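Side-chain contacts in SnoaL-like domain-containing protein (Kribbella flavida, PDB 5EVH), which is of unknown function but carries a SnoaL-like domain of the NTF2 clan, a fold that often shapes a pocket for small molecules: residues R17-G21 against R22-T26; C37-A41 against G42-G46. One frame throughout, in Å; residues are numbered along the deposited sequence.

Contact 1 (R17-G21 against R22-T26); sequences RAWTG and RDFDT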
loop_
_atom_site.group_PDB
_atom_site.type_symbol
_atom_site.label_atom_id
_atom_site.label_comp_id
_atom_site.label_asym_id
_atom_site.label_seq_id
_atom_site.Cartn_x
_atom_site.Cartn_y
_atom_site.Cartn_z
ATOM N N ARG A 17 -9.425 1.278 14.189
ATOM C CA ARG A 17 -10.688 1.900 14.550
ATOM C C ARG A 17 -10.450 3.048 15.518
ATOM O O ARG A 17 -11.130 4.090 15.463
ATOM C CB ARG A 17 -11.589 0.810 15.196
ATOM C CG ARG A 17 -13.026 1.115 15.297
ATOM C CD ARG A 17 -13.452 1.621 16.665
ATOM N NE ARG A 17 -14.922 1.693 16.651
ATOM C CZ ARG A 17 -15.700 0.671 16.988
ATOM N NH1 ARG A 17 -15.117 -0.482 17.422
ATOM N NH2 ARG A 17 -17.033 0.805 16.908
ATOM N N ALA A 18 -9.606 2.798 16.535
ATOM C CA ALA A 18 -9.375 3.814 17.556
ATOM C C ALA A 18 -8.626 5.012 16.960
ATOM O O ALA A 18 -8.984 6.176 17.237
ATOM C CB ALA A 18 -8.604 3.212 18.747
ATOM N N TRP A 19 -7.606 4.721 16.138
ATOM C CA TRP A 19 -6.792 5.763 15.537
ATOM C C TRP A 19 -7.641 6.642 14.635
ATOM O O TRP A 19 -7.661 7.865 14.792
ATOM C CB TRP A 19 -5.595 5.104 14.810
ATOM C CG TRP A 19 -4.813 6.012 13.950
ATOM C CD1 TRP A 19 -3.970 7.019 14.352
ATOM C CD2 TRP A 19 -4.755 5.985 12.512
ATOM N NE1 TRP A 19 -3.438 7.652 13.244
ATOM C CE2 TRP A 19 -3.914 7.043 12.105
ATOM C CE3 TRP A 19 -5.357 5.186 11.530
ATOM C CZ2 TRP A 19 -3.622 7.291 10.748
ATOM C CZ3 TRP A 19 -5.073 5.429 10.199
ATOM C CH2 TRP A 19 -4.212 6.479 9.813
ATOM N N THR A 20 -8.417 6.037 13.714
ATOM C CA THR A 20 -9.272 6.859 12.860
ATOM C C THR A 20 -10.332 7.575 13.723
ATOM O O THR A 20 -10.663 8.726 13.440
ATOM C CB THR A 20 -9.914 6.031 11.703
ATOM O OG1 THR A 20 -10.651 4.936 12.258
ATOM C CG2 THR A 20 -8.818 5.427 10.776
ATOM N N GLY A 21 -10.809 6.971 14.832
ATOM C CA GLY A 21 -11.790 7.730 15.655
ATOM C C GLY A 21 -11.147 8.750 16.595
ATOM O O GLY A 21 -11.813 9.320 17.449
ATOM N N ARG A 22 -9.818 8.945 16.515
ATOM C CA ARG A 22 -9.095 9.969 17.313
ATOM C C ARG A 22 -9.149 9.678 18.805
ATOM O O ARG A 22 -9.067 10.586 19.653
ATOM C CB ARG A 22 -9.626 11.372 17.038
ATOM C CG ARG A 22 -9.564 11.701 15.564
ATOM C CD ARG A 22 -9.734 13.163 15.311
ATOM N NE ARG A 22 -9.800 13.361 13.861
ATOM C CZ ARG A 22 -9.841 14.568 13.315
ATOM N NH1 ARG A 22 -9.799 15.638 14.124
ATOM N NH2 ARG A 22 -9.890 14.712 11.985
ATOM N N ASP A 23 -9.248 8.394 19.102
ATOM C CA ASP A 23 -9.193 7.856 20.439
ATOM C C ASP A 23 -7.778 7.304 20.618
ATOM O O ASP A 23 -7.544 6.093 20.613
ATOM C CB ASP A 23 -10.299 6.829 20.540
ATOM C CG ASP A 23 -10.375 6.112 21.873
ATOM O OD1 ASP A 23 -9.701 6.486 22.857
ATOM O OD2 ASP A 23 -11.158 5.126 21.883
ATOM N N PHE A 24 -6.791 8.222 20.803
ATOM C CA PHE A 24 -5.390 7.828 20.653
ATOM C C PHE A 24 -4.853 7.060 21.828
ATOM O O PHE A 24 -3.977 6.207 21.653
ATOM C CB PHE A 24 -4.498 9.047 20.502
ATOM C CG PHE A 24 -4.911 9.881 19.426
ATOM C CD1 PHE A 24 -4.879 9.365 18.154
ATOM C CD2 PHE A 24 -5.362 11.197 19.668
ATOM C CE1 PHE A 24 -5.322 10.167 17.112
ATOM C CE2 PHE A 24 -5.792 12.042 18.632
ATOM C CZ PHE A 24 -5.794 11.532 17.345
ATOM N N ASP A 25 -5.239 7.443 23.034
ATOM C CA ASP A 25 -4.820 6.656 24.174
ATOM C C ASP A 25 -5.228 5.214 23.978
ATOM O O ASP A 25 -4.449 4.305 24.290
ATOM C CB ASP A 25 -5.418 7.217 25.450
ATOM C CG ASP A 25 -4.773 8.567 25.852
ATOM O OD1 ASP A 25 -3.756 8.971 25.211
ATOM O OD2 ASP A 25 -5.295 9.185 26.808
ATOM N N THR A 26 -6.413 4.986 23.374
ATOM C CA THR A 26 -6.850 3.608 23.141
ATOM C C THR A 26 -6.018 2.957 22.049
ATOM O O THR A 26 -5.567 1.810 22.206
ATOM C CB THR A 26 -8.343 3.579 22.780
ATOM O OG1 THR A 26 -9.056 4.161 23.893
ATOM C CG2 THR A 26 -8.854 2.125 22.529
HETATM O O HOH W 1 -9.435 10.955 12.272
#
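OG1 of T26 sits beside the backbone N (chi1 -60°), which leaves CG2 anti to that N. This methyl meets CB of A18 at 3.9 Å. The same torsion lets OG1 donate to OD1 of D23 at 2.6 Å. That oxygen is met from above the carboxylate plane. D23 has CG anti to its own N, and its CB lies against the carbonyl O of A18. An alanine in place of T26 would probably leave OD1 of D23 without this donor and open a gap beside the A18 methyl. The backbone closes the turn with two bonds. N of D23 reaches O of A18 at 2.9 Å, and N of R22 reaches O of W19 at 3.0 Å, the latter from well above the carbonyl plane. The extended R22 side chain places NE 2.9 Å from a water, in the guanidinium plane, and this water also lies within hydrogen-bonding distance of O of T20. NH2 of R22 bonds L61 O. CE1 of F24 lies 4.0 Å from O of W19. Both backbone bonds, with the positive phi of R22, end helix 7-20 in a Schellman motif, followed directly by D23 at the N-cap position of helix 24-28.

Contact 2 (C37-A41 against G42-G46); sequences CHAPA and GRIDG
R43 and H38 stand side by side as a non-hydrogen-bonded antiparallel pair and point the same way. From CB the R43 chain runs extended, with CG anti to the backbone N (chi1 178°). CG passes 4.0 Å from the carbonyl O of C37. NE donates to OD2 of D45 at 2.8 Å, on the syn side of the carboxylate. NH2 takes the syn lone pair of OD1 of D45 at 2.9 Å. This side-on salt bridge probably limits rotation of the guanidinium. NH1 lies 3.9 Å from CE1 of H38, with the imidazole and guanidinium planes at 90°. On the other face, CB of C37 meets CB of I44 at 4.0 Å, and CD1 of I44 lies 4.3 Å from CB of A39. Two bonds join C37 and I44, one almost straight (178°), the other a little bent, both in the carbonyl plane. A39 and G42 also share two bonds, from above the carbonyl planes, closing a type I turn. G42 has backbone angles at which a CB would strike O of A41. The hairpin edges the sheet: 35-39 pairs with strand 102-109, while C37, A39 and I44 pack against helix 47-58.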
loop_
_atom_site.group_PDB
_atom_site.type_symbol
_atom_site.label_atom_id
_atom_site.label_comp_id
_atom_site.label_asym_id
_atom_site.label_seq_id
_atom_site.Cartn_x
_atom_site.Cartn_y
_atom_site.Cartn_z
ATOM N N CYS A 37 8.480 1.546 12.852
ATOM C CA CYS A 37 7.517 1.930 11.820
ATOM C C CYS A 37 8.305 2.346 10.580
ATOM O O CYS A 37 9.223 3.163 10.668
ATOM C CB CYS A 37 6.588 3.066 12.298
ATOM S SG CYS A 37 5.490 3.647 10.973
ATOM N N HIS A 38 7.985 1.778 9.427
ATOM C CA HIS A 38 8.605 2.223 8.187
ATOM C C HIS A 38 7.510 2.951 7.432
ATOM O O HIS A 38 6.500 2.343 7.058
ATOM C CB HIS A 38 9.125 1.057 7.356
ATOM C CG HIS A 38 10.107 0.186 8.074
ATOM N ND1 HIS A 38 11.454 0.487 8.166
ATOM C CD2 HIS A 38 9.938 -1.002 8.701
ATOM C CE1 HIS A 38 12.067 -0.469 8.838
ATOM N NE2 HIS A 38 11.172 -1.392 9.153
ATOM N N ALA A 39 7.701 4.233 7.207
ATOM C CA ALA A 39 6.664 5.064 6.599
ATOM C C ALA A 39 7.250 5.705 5.351
ATOM O O ALA A 39 8.466 5.605 5.156
ATOM C CB ALA A 39 6.214 6.101 7.618
ATOM N N PRO A 40 6.449 6.365 4.485
ATOM C CA PRO A 40 7.020 6.840 3.212
ATOM C C PRO A 40 8.173 7.805 3.388
ATOM O O PRO A 40 9.126 7.748 2.600
ATOM C CB PRO A 40 5.816 7.480 2.512
ATOM C CG PRO A 40 4.657 6.595 2.997
ATOM C CD PRO A 40 4.975 6.451 4.487
ATOM N N ALA A 41 8.164 8.634 4.423
ATOM C CA ALA A 41 9.253 9.578 4.615
ATOM C C ALA A 41 10.440 8.970 5.354
ATOM O O ALA A 41 11.487 9.616 5.434
ATOM C CB ALA A 41 8.745 10.821 5.359
ATOM N N GLY A 42 10.339 7.731 5.864
ATOM C CA GLY A 42 11.472 7.091 6.511
ATOM C C GLY A 42 11.075 6.297 7.755
ATOM O O GLY A 42 9.893 6.098 8.037
ATOM N N ARG A 43 12.102 5.875 8.525
ATOM C CA ARG A 43 11.947 4.969 9.659
ATOM C C ARG A 43 11.662 5.746 10.940
ATOM O O ARG A 43 12.225 6.815 11.169
ATOM C CB ARG A 43 13.224 4.142 9.825
ATOM C CG ARG A 43 13.192 3.173 11.021
ATOM C CD ARG A 43 14.525 2.429 11.139
ATOM N NE ARG A 43 14.545 1.719 12.395
ATOM C CZ ARG A 43 14.734 0.418 12.505
ATOM N NH1 ARG A 43 14.978 -0.294 11.401
ATOM N NH2 ARG A 43 14.699 -0.152 13.711
ATOM N N ILE A 44 10.789 5.204 11.778
ATOM C CA ILE A 44 10.418 5.795 13.071
ATOM C C ILE A 44 10.635 4.725 14.136
ATOM O O ILE A 44 10.249 3.574 13.932
ATOM C CB ILE A 44 8.937 6.238 13.051
ATOM C CG1 ILE A 44 8.689 7.304 11.988
ATOM C CG2 ILE A 44 8.418 6.704 14.418
ATOM C CD1 ILE A 44 7.235 7.419 11.620
ATOM N N ASP A 45 11.244 5.076 15.267
ATOM C CA ASP A 45 11.485 4.085 16.317
ATOM C C ASP A 45 10.879 4.487 17.651
ATOM O O ASP A 45 11.200 5.552 18.190
ATOM C CB ASP A 45 13.000 3.871 16.526
ATOM C CG ASP A 45 13.623 2.985 15.442
ATOM O OD1 ASP A 45 13.437 1.742 15.491
ATOM O OD2 ASP A 45 14.303 3.527 14.549
ATOM N N GLY A 46 10.084 3.601 18.232
ATOM C CA GLY A 46 9.634 3.814 19.593
ATOM C C GLY A 46 8.249 4.428 19.625
ATOM O O GLY A 46 7.849 5.190 18.734
#

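Contact 1 comes first along the chain and contact 2 follows, with no overlap. Their centres are 20 Å apart, on opposite sides of the chain's centre, and their nearest atoms stay about 10 Å apart. Contact 1 joins helix 7-20 to helix 24-28, whereas contact 2 is the hairpin of strands 35-39 and 42-45, whose strand 42-45 is an outer strand of the mixed sheet within this chain. Both lie within the SnoaL-like range. Helix 47-58 is their shared neighbour: F24 meets it at M54 and S58, and the hairpin meets it at A49, F50 and F53. The two turns thus border one helix of an alpha+beta fold, consistent with the NTF2 clan.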